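Local coordinates for protein uricase (Bacillus fastidiosus, PDB 4R8X) that catalyses, as a urate oxidase, the oxidation of urate to 5-hydroxyisourate, the first of three steps from urate to (S)-allantoin, at residues 41-46 against 89-94; 198-203 against 245-250; 306-311 against 317-322. One frame throughout, in Å; residues are numbered along the deposited sequence.

Interaction 1. Residues 41-46 against 89-94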
loop_
_atom_site.group_PDB
_atom_site.type_symbol
_atom_site.label_atom_id
_atom_site.label_comp_id
_atom_site.label_asym_id
_atom_site.label_seq_id
_atom_site.Cartn_x
_atom_site.Cartn_y
_atom_site.Cartn_z
ATOM N N PHE D 41 10.675 20.477 -10.495
ATOM C CA PHE D 41 10.564 19.648 -11.684
ATOM C C PHE D 41 11.084 18.290 -11.245
ATOM O O PHE D 41 12.280 17.997 -11.366
ATOM C CB PHE D 41 11.440 20.262 -12.788
ATOM C CG PHE D 41 11.350 19.578 -14.127
ATOM C CD1 PHE D 41 10.249 19.760 -14.942
ATOM C CD2 PHE D 41 12.397 18.793 -14.588
ATOM C CE1 PHE D 41 10.186 19.155 -16.202
ATOM C CE2 PHE D 41 12.340 18.183 -15.831
ATOM C CZ PHE D 41 11.230 18.357 -16.638
ATOM N N GLY D 42 10.180 17.476 -10.695
ATOM C CA GLY D 42 10.571 16.229 -10.063
ATOM C C GLY D 42 9.868 15.012 -10.618
ATOM O O GLY D 42 8.728 15.090 -11.078
ATOM N N MET D 43 10.534 13.871 -10.545
ATOM C CA MET D 43 9.977 12.642 -11.096
ATOM C C MET D 43 10.640 11.420 -10.486
ATOM O O MET D 43 11.718 11.507 -9.889
ATOM C CB MET D 43 10.189 12.605 -12.612
ATOM C CG MET D 43 11.653 12.377 -12.985
ATOM S SD MET D 43 12.118 12.904 -14.630
ATOM C CE MET D 43 12.067 14.679 -14.387
ATOM N N ASN D 44 9.981 10.282 -10.668
ATOM C CA ASN D 44 10.538 8.978 -10.416
ATOM C C ASN D 44 10.866 8.406 -11.794
ATOM O O ASN D 44 9.955 8.051 -12.544
ATOM C CB ASN D 44 9.498 8.110 -9.698
ATOM C CG ASN D 44 9.993 6.707 -9.423
ATOM O OD1 ASN D 44 10.937 6.236 -10.053
ATOM N ND2 ASN D 44 9.348 6.022 -8.476
ATOM N N ALA D 45 12.160 8.321 -12.110
ATOM C CA ALA D 45 12.610 7.837 -13.409
ATOM C C ALA D 45 13.085 6.388 -13.365
ATOM O O ALA D 45 13.587 5.910 -12.346
ATOM C CB ALA D 45 13.714 8.738 -13.965
ATOM N N LYS D 46 12.939 5.702 -14.496
ATOM C CA LYS D 46 13.364 4.319 -14.646
ATOM C C LYS D 46 14.067 4.199 -15.983
ATOM O O LYS D 46 13.482 4.497 -17.032
ATOM C CB LYS D 46 12.154 3.384 -14.603
ATOM C CG LYS D 46 12.501 1.907 -14.646
ATOM C CD LYS D 46 11.241 1.052 -14.590
ATOM C CE LYS D 46 11.576 -0.428 -14.544
ATOM N NZ LYS D 46 10.421 -1.200 -13.995
ATOM N N GLU D 89 8.866 14.939 -21.400
ATOM C CA GLU D 89 9.280 14.249 -22.617
ATOM C C GLU D 89 10.602 14.780 -23.155
ATOM O O GLU D 89 11.424 14.011 -23.649
ATOM C CB GLU D 89 8.215 14.377 -23.702
ATOM C CG GLU D 89 6.865 13.780 -23.360
ATOM C CD GLU D 89 5.900 14.779 -22.738
ATOM O OE1 GLU D 89 4.685 14.547 -22.848
ATOM O OE2 GLU D 89 6.339 15.791 -22.151
ATOM N N GLY D 90 10.778 16.096 -23.085
ATOM C CA GLY D 90 12.027 16.727 -23.473
ATOM C C GLY D 90 13.175 16.204 -22.645
ATOM O O GLY D 90 14.208 15.817 -23.182
ATOM N N PHE D 91 12.991 16.160 -21.326
ATOM C CA PHE D 91 14.051 15.666 -20.467
ATOM C C PHE D 91 14.406 14.206 -20.754
ATOM O O PHE D 91 15.579 13.864 -20.843
ATOM C CB PHE D 91 13.673 15.825 -18.999
ATOM C CG PHE D 91 14.714 15.296 -18.056
ATOM C CD1 PHE D 91 15.992 15.838 -18.044
ATOM C CD2 PHE D 91 14.425 14.240 -17.198
ATOM C CE1 PHE D 91 16.964 15.346 -17.189
ATOM C CE2 PHE D 91 15.382 13.747 -16.335
ATOM C CZ PHE D 91 16.659 14.299 -16.321
ATOM N N LEU D 92 13.399 13.348 -20.915
ATOM C CA LEU D 92 13.656 11.937 -21.156
ATOM C C LEU D 92 14.404 11.710 -22.473
ATOM O O LEU D 92 15.337 10.906 -22.528
ATOM C CB LEU D 92 12.351 11.128 -21.122
ATOM C CG LEU D 92 11.583 11.132 -19.797
ATOM C CD1 LEU D 92 10.497 10.075 -19.867
ATOM C CD2 LEU D 92 12.495 10.913 -18.577
ATOM N N GLN D 93 14.008 12.417 -23.524
ATOM C CA GLN D 93 14.720 12.244 -24.787
ATOM C C GLN D 93 16.164 12.736 -24.688
ATOM O O GLN D 93 17.072 12.094 -25.205
ATOM C CB GLN D 93 14.012 12.935 -25.947
ATOM C CG GLN D 93 14.687 12.638 -27.270
ATOM C CD GLN D 93 13.888 13.109 -28.451
ATOM O OE1 GLN D 93 12.690 13.366 -28.347
ATOM N NE2 GLN D 93 14.546 13.229 -29.592
ATOM N N TYR D 94 16.352 13.868 -24.012
ATOM C CA TYR D 94 17.670 14.430 -23.739
ATOM C C TYR D 94 18.579 13.401 -23.068
ATOM O O TYR D 94 19.724 13.195 -23.480
ATOM C CB TYR D 94 17.493 15.683 -22.872
ATOM C CG TYR D 94 18.739 16.325 -22.292
ATOM C CD1 TYR D 94 19.691 16.933 -23.107
ATOM C CD2 TYR D 94 18.915 16.401 -20.911
ATOM C CE1 TYR D 94 20.801 17.553 -22.555
ATOM C CE2 TYR D 94 20.018 17.012 -20.361
ATOM C CZ TYR D 94 20.958 17.587 -21.180
ATOM O OH TYR D 94 22.052 18.203 -20.622
#

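Interaction 2. Residues 198-203 against 245-250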
loop_
_atom_site.group_PDB
_atom_site.type_symbol
_atom_site.label_atom_id
_atom_site.label_comp_id
_atom_site.label_asym_id
_atom_site.label_seq_id
_atom_site.Cartn_x
_atom_site.Cartn_y
_atom_site.Cartn_z
ATOM N N LEU D 198 -21.890 8.019 -10.834
ATOM C CA LEU D 198 -20.787 7.399 -11.564
ATOM C C LEU D 198 -19.422 7.863 -11.046
ATOM O O LEU D 198 -19.132 9.062 -11.001
ATOM C CB LEU D 198 -20.906 7.684 -13.060
ATOM C CG LEU D 198 -19.892 6.968 -13.953
ATOM C CD1 LEU D 198 -20.018 5.458 -13.812
ATOM C CD2 LEU D 198 -20.057 7.390 -15.407
ATOM N N TYR D 199 -18.593 6.896 -10.663
ATOM C CA TYR D 199 -17.299 7.175 -10.066
ATOM C C TYR D 199 -16.271 6.441 -10.916
ATOM O O TYR D 199 -16.309 5.218 -11.024
ATOM C CB TYR D 199 -17.296 6.703 -8.605
ATOM C CG TYR D 199 -16.032 6.990 -7.813
ATOM C CD1 TYR D 199 -15.150 8.000 -8.180
ATOM C CD2 TYR D 199 -15.727 6.239 -6.688
ATOM C CE1 TYR D 199 -14.004 8.246 -7.453
ATOM C CE2 TYR D 199 -14.576 6.475 -5.964
ATOM C CZ TYR D 199 -13.727 7.480 -6.351
ATOM O OH TYR D 199 -12.585 7.700 -5.631
ATOM N N ILE D 200 -15.366 7.203 -11.531
ATOM C CA ILE D 200 -14.422 6.661 -12.511
ATOM C C ILE D 200 -12.965 6.987 -12.188
ATOM O O ILE D 200 -12.658 8.041 -11.625
ATOM C CB ILE D 200 -14.736 7.156 -13.946
ATOM C CG1 ILE D 200 -14.539 8.671 -14.055
ATOM C CG2 ILE D 200 -16.157 6.790 -14.341
ATOM C CD1 ILE D 200 -14.767 9.231 -15.465
ATOM N N PHE D 201 -12.081 6.053 -12.523
ATOM C CA PHE D 201 -10.642 6.288 -12.534
ATOM C C PHE D 201 -10.251 6.318 -14.000
ATOM O O PHE D 201 -10.720 5.474 -14.772
ATOM C CB PHE D 201 -9.879 5.140 -11.866
ATOM C CG PHE D 201 -10.096 5.018 -10.374
ATOM C CD1 PHE D 201 -11.004 5.825 -9.689
ATOM C CD2 PHE D 201 -9.355 4.099 -9.655
ATOM C CE1 PHE D 201 -11.185 5.684 -8.317
ATOM C CE2 PHE D 201 -9.524 3.962 -8.285
ATOM C CZ PHE D 201 -10.440 4.757 -7.619
ATOM N N LEU D 202 -9.379 7.253 -14.377
ATOM C CA LEU D 202 -8.925 7.380 -15.766
ATOM C C LEU D 202 -7.417 7.539 -15.832
ATOM O O LEU D 202 -6.842 8.346 -15.100
ATOM C CB LEU D 202 -9.553 8.599 -16.456
ATOM C CG LEU D 202 -11.062 8.668 -16.672
ATOM C CD1 LEU D 202 -11.441 9.947 -17.401
ATOM C CD2 LEU D 202 -11.553 7.444 -17.437
ATOM N N ASN D 203 -6.790 6.759 -16.705
ATOM C CA ASN D 203 -5.447 7.042 -17.181
ATOM C C ASN D 203 -5.613 7.394 -18.642
ATOM O O ASN D 203 -6.243 6.641 -19.395
ATOM C CB ASN D 203 -4.535 5.823 -17.069
ATOM C CG ASN D 203 -4.321 5.359 -15.639
ATOM O OD1 ASN D 203 -4.482 6.115 -14.684
ATOM N ND2 ASN D 203 -3.942 4.094 -15.492
ATOM N N GLN D 245 -17.783 3.711 -21.513
ATOM C CA GLN D 245 -17.361 3.520 -22.898
ATOM C C GLN D 245 -17.697 4.748 -23.729
ATOM O O GLN D 245 -16.842 5.301 -24.412
ATOM C CB GLN D 245 -18.042 2.296 -23.517
ATOM C CG GLN D 245 -17.521 0.960 -23.015
ATOM C CD GLN D 245 -18.283 0.428 -21.817
ATOM O OE1 GLN D 245 -18.746 1.191 -20.962
ATOM N NE2 GLN D 245 -18.417 -0.894 -21.748
ATOM N N HIS D 246 -18.956 5.162 -23.654
ATOM C CA HIS D 246 -19.446 6.331 -24.365
ATOM C C HIS D 246 -18.718 7.604 -23.914
ATOM O O HIS D 246 -18.298 8.416 -24.733
ATOM C CB HIS D 246 -20.959 6.429 -24.149
ATOM C CG HIS D 246 -21.592 7.644 -24.749
ATOM N ND1 HIS D 246 -22.197 8.618 -23.984
ATOM C CD2 HIS D 246 -21.732 8.036 -26.039
ATOM C CE1 HIS D 246 -22.681 9.558 -24.776
ATOM N NE2 HIS D 246 -22.411 9.229 -26.028
ATOM N N LEU D 247 -18.555 7.763 -22.607
ATOM C CA LEU D 247 -17.859 8.925 -22.061
ATOM C C LEU D 247 -16.444 9.100 -22.610
ATOM O O LEU D 247 -16.078 10.193 -23.054
ATOM C CB LEU D 247 -17.832 8.850 -20.539
ATOM C CG LEU D 247 -16.973 9.892 -19.823
ATOM C CD1 LEU D 247 -17.519 11.298 -20.067
ATOM C CD2 LEU D 247 -16.923 9.574 -18.346
ATOM N N ILE D 248 -15.654 8.033 -22.598
ATOM C CA ILE D 248 -14.262 8.173 -22.984
ATOM C C ILE D 248 -14.120 8.399 -24.482
ATOM O O ILE D 248 -13.175 9.054 -24.924
ATOM C CB ILE D 248 -13.367 7.017 -22.472
ATOM C CG1 ILE D 248 -13.829 5.662 -23.003
ATOM C CG2 ILE D 248 -13.346 7.014 -20.947
ATOM C CD1 ILE D 248 -12.873 4.538 -22.637
ATOM N N TYR D 249 -15.075 7.899 -25.262
ATOM C CA TYR D 249 -15.074 8.208 -26.684
ATOM C C TYR D 249 -15.156 9.724 -26.877
ATOM O O TYR D 249 -14.375 10.316 -27.632
ATOM C CB TYR D 249 -16.245 7.520 -27.393
ATOM C CG TYR D 249 -16.305 7.759 -28.890
ATOM C CD1 TYR D 249 -15.241 7.417 -29.713
ATOM C CD2 TYR D 249 -17.438 8.316 -29.481
ATOM C CE1 TYR D 249 -15.302 7.624 -31.084
ATOM C CE2 TYR D 249 -17.504 8.523 -30.848
ATOM C CZ TYR D 249 -16.431 8.178 -31.641
ATOM O OH TYR D 249 -16.484 8.381 -33.002
ATOM N N HIS D 250 -16.085 10.353 -26.167
ATOM C CA HIS D 250 -16.267 11.795 -26.262
ATOM C C HIS D 250 -15.143 12.619 -25.646
ATOM O O HIS D 250 -14.801 13.676 -26.158
ATOM C CB HIS D 250 -17.632 12.187 -25.707
ATOM C CG HIS D 250 -18.751 11.867 -26.643
ATOM N ND1 HIS D 250 -19.308 12.811 -27.475
ATOM C CD2 HIS D 250 -19.365 10.696 -26.935
ATOM C CE1 HIS D 250 -20.249 12.246 -28.210
ATOM N NE2 HIS D 250 -20.293 10.959 -27.914
#

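Interaction 3. Residues 306-311 against 317-322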
loop_
_atom_site.group_PDB
_atom_site.type_symbol
_atom_site.label_atom_id
_atom_site.label_comp_id
_atom_site.label_asym_id
_atom_site.label_seq_id
_atom_site.Cartn_x
_atom_site.Cartn_y
_atom_site.Cartn_z
ATOM N N GLU D 306 -9.243 10.110 -37.291
ATOM C CA GLU D 306 -10.235 9.609 -38.237
ATOM C C GLU D 306 -11.619 9.481 -37.592
ATOM O O GLU D 306 -12.637 9.651 -38.264
ATOM C CB GLU D 306 -9.788 8.272 -38.839
ATOM C CG GLU D 306 -8.576 8.369 -39.769
ATOM C CD GLU D 306 -7.240 8.505 -39.043
ATOM O OE1 GLU D 306 -7.192 8.362 -37.800
ATOM O OE2 GLU D 306 -6.227 8.756 -39.733
ATOM N N ASP D 307 -11.655 9.194 -36.290
ATOM C CA ASP D 307 -12.922 9.145 -35.560
ATOM C C ASP D 307 -13.560 10.522 -35.509
ATOM O O ASP D 307 -14.756 10.674 -35.745
ATOM C CB ASP D 307 -12.726 8.609 -34.140
ATOM C CG ASP D 307 -12.292 7.159 -34.119
ATOM O OD1 ASP D 307 -12.873 6.352 -34.877
ATOM O OD2 ASP D 307 -11.370 6.827 -33.347
ATOM N N LEU D 308 -12.755 11.530 -35.192
ATOM C CA LEU D 308 -13.258 12.894 -35.107
ATOM C C LEU D 308 -13.777 13.355 -36.468
ATOM O O LEU D 308 -14.841 13.967 -36.562
ATOM C CB LEU D 308 -12.161 13.827 -34.610
ATOM C CG LEU D 308 -12.582 15.285 -34.439
ATOM C CD1 LEU D 308 -13.638 15.425 -33.341
ATOM C CD2 LEU D 308 -11.372 16.142 -34.143
ATOM N N ALA D 309 -13.033 13.037 -37.521
ATOM C CA ALA D 309 -13.464 13.389 -38.866
ATOM C C ALA D 309 -14.801 12.729 -39.214
ATOM O O ALA D 309 -15.672 13.354 -39.828
ATOM C CB ALA D 309 -12.394 13.023 -39.883
ATOM N N ARG D 310 -14.961 11.471 -38.818
ATOM C CA ARG D 310 -16.216 10.765 -39.044
ATOM C C ARG D 310 -17.372 11.420 -38.307
ATOM O O ARG D 310 -18.452 11.554 -38.870
ATOM C CB ARG D 310 -16.102 9.294 -38.649
ATOM C CG ARG D 310 -15.512 8.417 -39.736
ATOM C CD ARG D 310 -15.574 6.941 -39.381
ATOM N NE ARG D 310 -14.588 6.592 -38.365
ATOM C CZ ARG D 310 -13.331 6.239 -38.629
ATOM N NH1 ARG D 310 -12.901 6.192 -39.882
ATOM N NH2 ARG D 310 -12.499 5.940 -37.640
ATOM N N GLU D 311 -17.148 11.831 -37.062
ATOM C CA GLU D 311 -18.196 12.497 -36.291
ATOM C C GLU D 311 -18.591 13.830 -36.927
ATOM O O GLU D 311 -19.774 14.140 -37.040
ATOM C CB GLU D 311 -17.780 12.690 -34.820
ATOM C CG GLU D 311 -17.606 11.392 -34.016
ATOM C CD GLU D 311 -18.893 10.594 -33.893
ATOM O OE1 GLU D 311 -19.984 11.202 -33.900
ATOM O OE2 GLU D 311 -18.810 9.354 -33.792
ATOM N N SER D 317 -24.363 12.636 -35.686
ATOM C CA SER D 317 -23.404 12.735 -34.586
ATOM C C SER D 317 -23.964 13.483 -33.382
ATOM O O SER D 317 -24.687 14.466 -33.528
ATOM C CB SER D 317 -22.102 13.400 -35.050
ATOM O OG SER D 317 -21.175 13.522 -33.981
ATOM N N GLU D 318 -23.618 13.004 -32.192
ATOM C CA GLU D 318 -23.982 13.674 -30.952
ATOM C C GLU D 318 -22.819 14.493 -30.406
ATOM O O GLU D 318 -22.962 15.192 -29.407
ATOM C CB GLU D 318 -24.448 12.659 -29.907
ATOM C CG GLU D 318 -25.742 11.954 -30.269
ATOM C CD GLU D 318 -26.179 10.965 -29.209
ATOM O OE1 GLU D 318 -25.318 10.530 -28.415
ATOM O OE2 GLU D 318 -27.380 10.627 -29.167
ATOM N N TYR D 319 -21.666 14.407 -31.064
ATOM C CA TYR D 319 -20.488 15.133 -30.608
ATOM C C TYR D 319 -20.654 16.649 -30.650
ATOM O O TYR D 319 -20.997 17.225 -31.689
ATOM C CB TYR D 319 -19.246 14.731 -31.406
ATOM C CG TYR D 319 -18.039 15.571 -31.047
ATOM C CD1 TYR D 319 -17.424 15.435 -29.811
ATOM C CD2 TYR D 319 -17.544 16.528 -31.928
ATOM C CE1 TYR D 319 -16.337 16.199 -29.468
ATOM C CE2 TYR D 319 -16.452 17.304 -31.592
ATOM C CZ TYR D 319 -15.858 17.136 -30.357
ATOM O OH TYR D 319 -14.772 17.892 -29.997
ATOM N N VAL D 320 -20.399 17.287 -29.509
ATOM C CA VAL D 320 -20.394 18.740 -29.407
ATOM C C VAL D 320 -19.209 19.195 -28.564
ATOM O O VAL D 320 -18.785 18.504 -27.642
ATOM C CB VAL D 320 -21.696 19.291 -28.776
ATOM C CG1 VAL D 320 -22.899 18.987 -29.663
ATOM C CG2 VAL D 320 -21.895 18.732 -27.379
ATOM N N ALA D 321 -18.668 20.359 -28.894
ATOM C CA ALA D 321 -17.583 20.940 -28.125
ATOM C C ALA D 321 -17.860 22.417 -27.901
ATOM O O ALA D 321 -18.599 23.046 -28.660
ATOM C CB ALA D 321 -16.253 20.746 -28.845
ATOM N N LEU D 322 -17.278 22.968 -26.843
ATOM C CA LEU D 322 -17.421 24.390 -26.562
ATOM C C LEU D 322 -16.883 25.221 -27.722
ATOM O O LEU D 322 -15.920 24.821 -28.378
ATOM C CB LEU D 322 -16.679 24.747 -25.275
ATOM C CG LEU D 322 -17.269 24.159 -23.994
ATOM C CD1 LEU D 322 -16.364 24.444 -22.803
ATOM C CD2 LEU D 322 -18.665 24.712 -23.767
ATOM O OXT LEU D 322 -17.394 26.304 -28.030
HETATM O O HOH W 1 -21.988 10.696 -31.912
#

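Interaction 1. Residues 41-46 against 89-94
The sulfur and the methyl of Met43 both meet the CD2-CE2 side of the Phe91 ring outline, obliquely, so that a single thioether gives strand 41-46 the largest single share of its contact with helix 89-94. SD stands 3.7 Å from Phe91 CD2. Its distance to the centroid of the Phe91 ring is 4.8 Å, which makes this a Met-aromatic contact of oblique geometry. CE meets the same corner of the ring, 3.7 Å from Phe91 CD2. Two torsions explain the double touch: chi1 of 71° tucks CG between the backbone N and the carbonyl carbon, and the bend at chi3 (72°) turns the methyl so that it, like SD, meets Phe91 CD2. Met43 SD also comes within 4.4 Å of Leu92 CD2, a looser apolar contact. The axes of segments 41-46 and 89-94 run at 32° to each other and 11.4 Å apart, a separation spanned by side chains. This is the helix-on-sheet packing of the tunnelling fold to which uricases belong, in which an antiparallel sheet carries helices on one side; strand 40-50 sits in that sheet between strands 5-17 and 108-125. A second ring joins from two residues earlier on the strand: Phe41 turns CE2 to Phe91 CB at 4.2 Å, and that CB lies at the edge of the Phe41 ring, near its plane. An alanine in place of Met43 would remove both thioether contacts and is likely to open a gap beside Phe91 CD2 and CE2, setting the ring freer to shift. Tyr83 meets the Phe91 ring edge-to-face, while Leu92 also packs on Leu111 and Ala113 of strand 108-125 and on Ala146 and Val148 of strand 143-153.

Interaction 2. Residues 198-203 against 245-250
Ile200 holds CG1 between its backbone N and carbonyl carbon (chi1 65°) and then extends to CD1, while Leu247 places CG opposite its own backbone N (chi1 172°); the two chains therefore reach toward each other and meet tip to tip, CD1 of Ile200 lying 3.6 Å from CD2 of Leu247. The contact packs a helix on the antiparallel sheet of the tunnelling fold, with strand 198-208 lying between strands 156-173 and 262-271. Alternation along the strand gives Ile200 and Leu202 to the helix, whereas Tyr199 and Phe201 project from the other side. All four touching residues are buried and apolar. Phe236 of helix 225-238 packs on both Ile200 and Leu247, and Ile248 also touches Phe58 of a second subunit, so this part of the helix also borders a neighbouring subunit. Helix 244-258 also bears Gln245, predicted to bind urate, and the Ile200 side chain lies about 6 Å from that of Asn271, predicted to bind O2. The second pair is oblique: the CG2 branch of Ile248, rather than its longer arm, meets CD2 of Leu202 at 4.0 Å.

Interaction 3. Residues 306-311 against 317-322
Glu311 and Ser317 supply the direct polar link: Ser317 OG donates to Glu311 OE1 over 2.6 Å, using the lone pair of OE1 that faces away from the other carboxylate oxygen. The glutamate chain bends at chi2 (-63°), which brings the carboxylate back to the tail. Ser317 OG is used a second time, accepting from Tyr319 N at 3.1 Å with an N-H...O angle of 153°; this is an ST turn, and it makes the serine hydroxyl both donor to the helix and organiser of the tail's turn. A water donates to Glu311 OE1 at 2.9 Å and accepts from Glu318 N at 2.8 Å. OE1 thus receives two hydrogen bonds, one from the serine hydroxyl and one from the water, which links on to Glu318 N.

The apolar part lies beside this polar link. Leu308 sends CD1 obliquely to the Tyr319 ring, 3.8 Å from CE2, and Glu311 CB comes within 4.2 Å of Tyr319 CB.

Together these contacts hold the C-terminal tail against helix 305-312, consistent with the C-terminal residues being crucial for thermostability, to which these particular contacts probably contribute. Helix 244-258 borders both segments: Glu311 OE2 bonds to Tyr249 OH, Tyr319 OH bonds to Asp257 OD2, and both residues pack on Leu253. Glu318 OE1 makes a salt bridge to Lys242, just ahead of that helix, whereas helix 305-312 itself follows directly on strand 296-304.

Interactions 1 and 2 are buried helix-on-strand contacts against one and the same antiparallel sheet, made by the N-terminal and C-terminal halves of the chain on opposite sides of its centre, with the centres of the two contacts about 28 Å apart. Both are wholly apolar in their cross-segment contacts, though interaction 1 relies on rings and a thioether and interaction 2 on aliphatic branches. Interaction 3 is a surface contact, its centre about 23 Å from that of the chain, and combines polar bonds with water and a small apolar patch. It touches interaction 2 through helix 244-258, where His250 CE1 packs 3.8 Å from Tyr319 CA. One helix therefore serves sheet and tail, while interaction 1 stands apart from both.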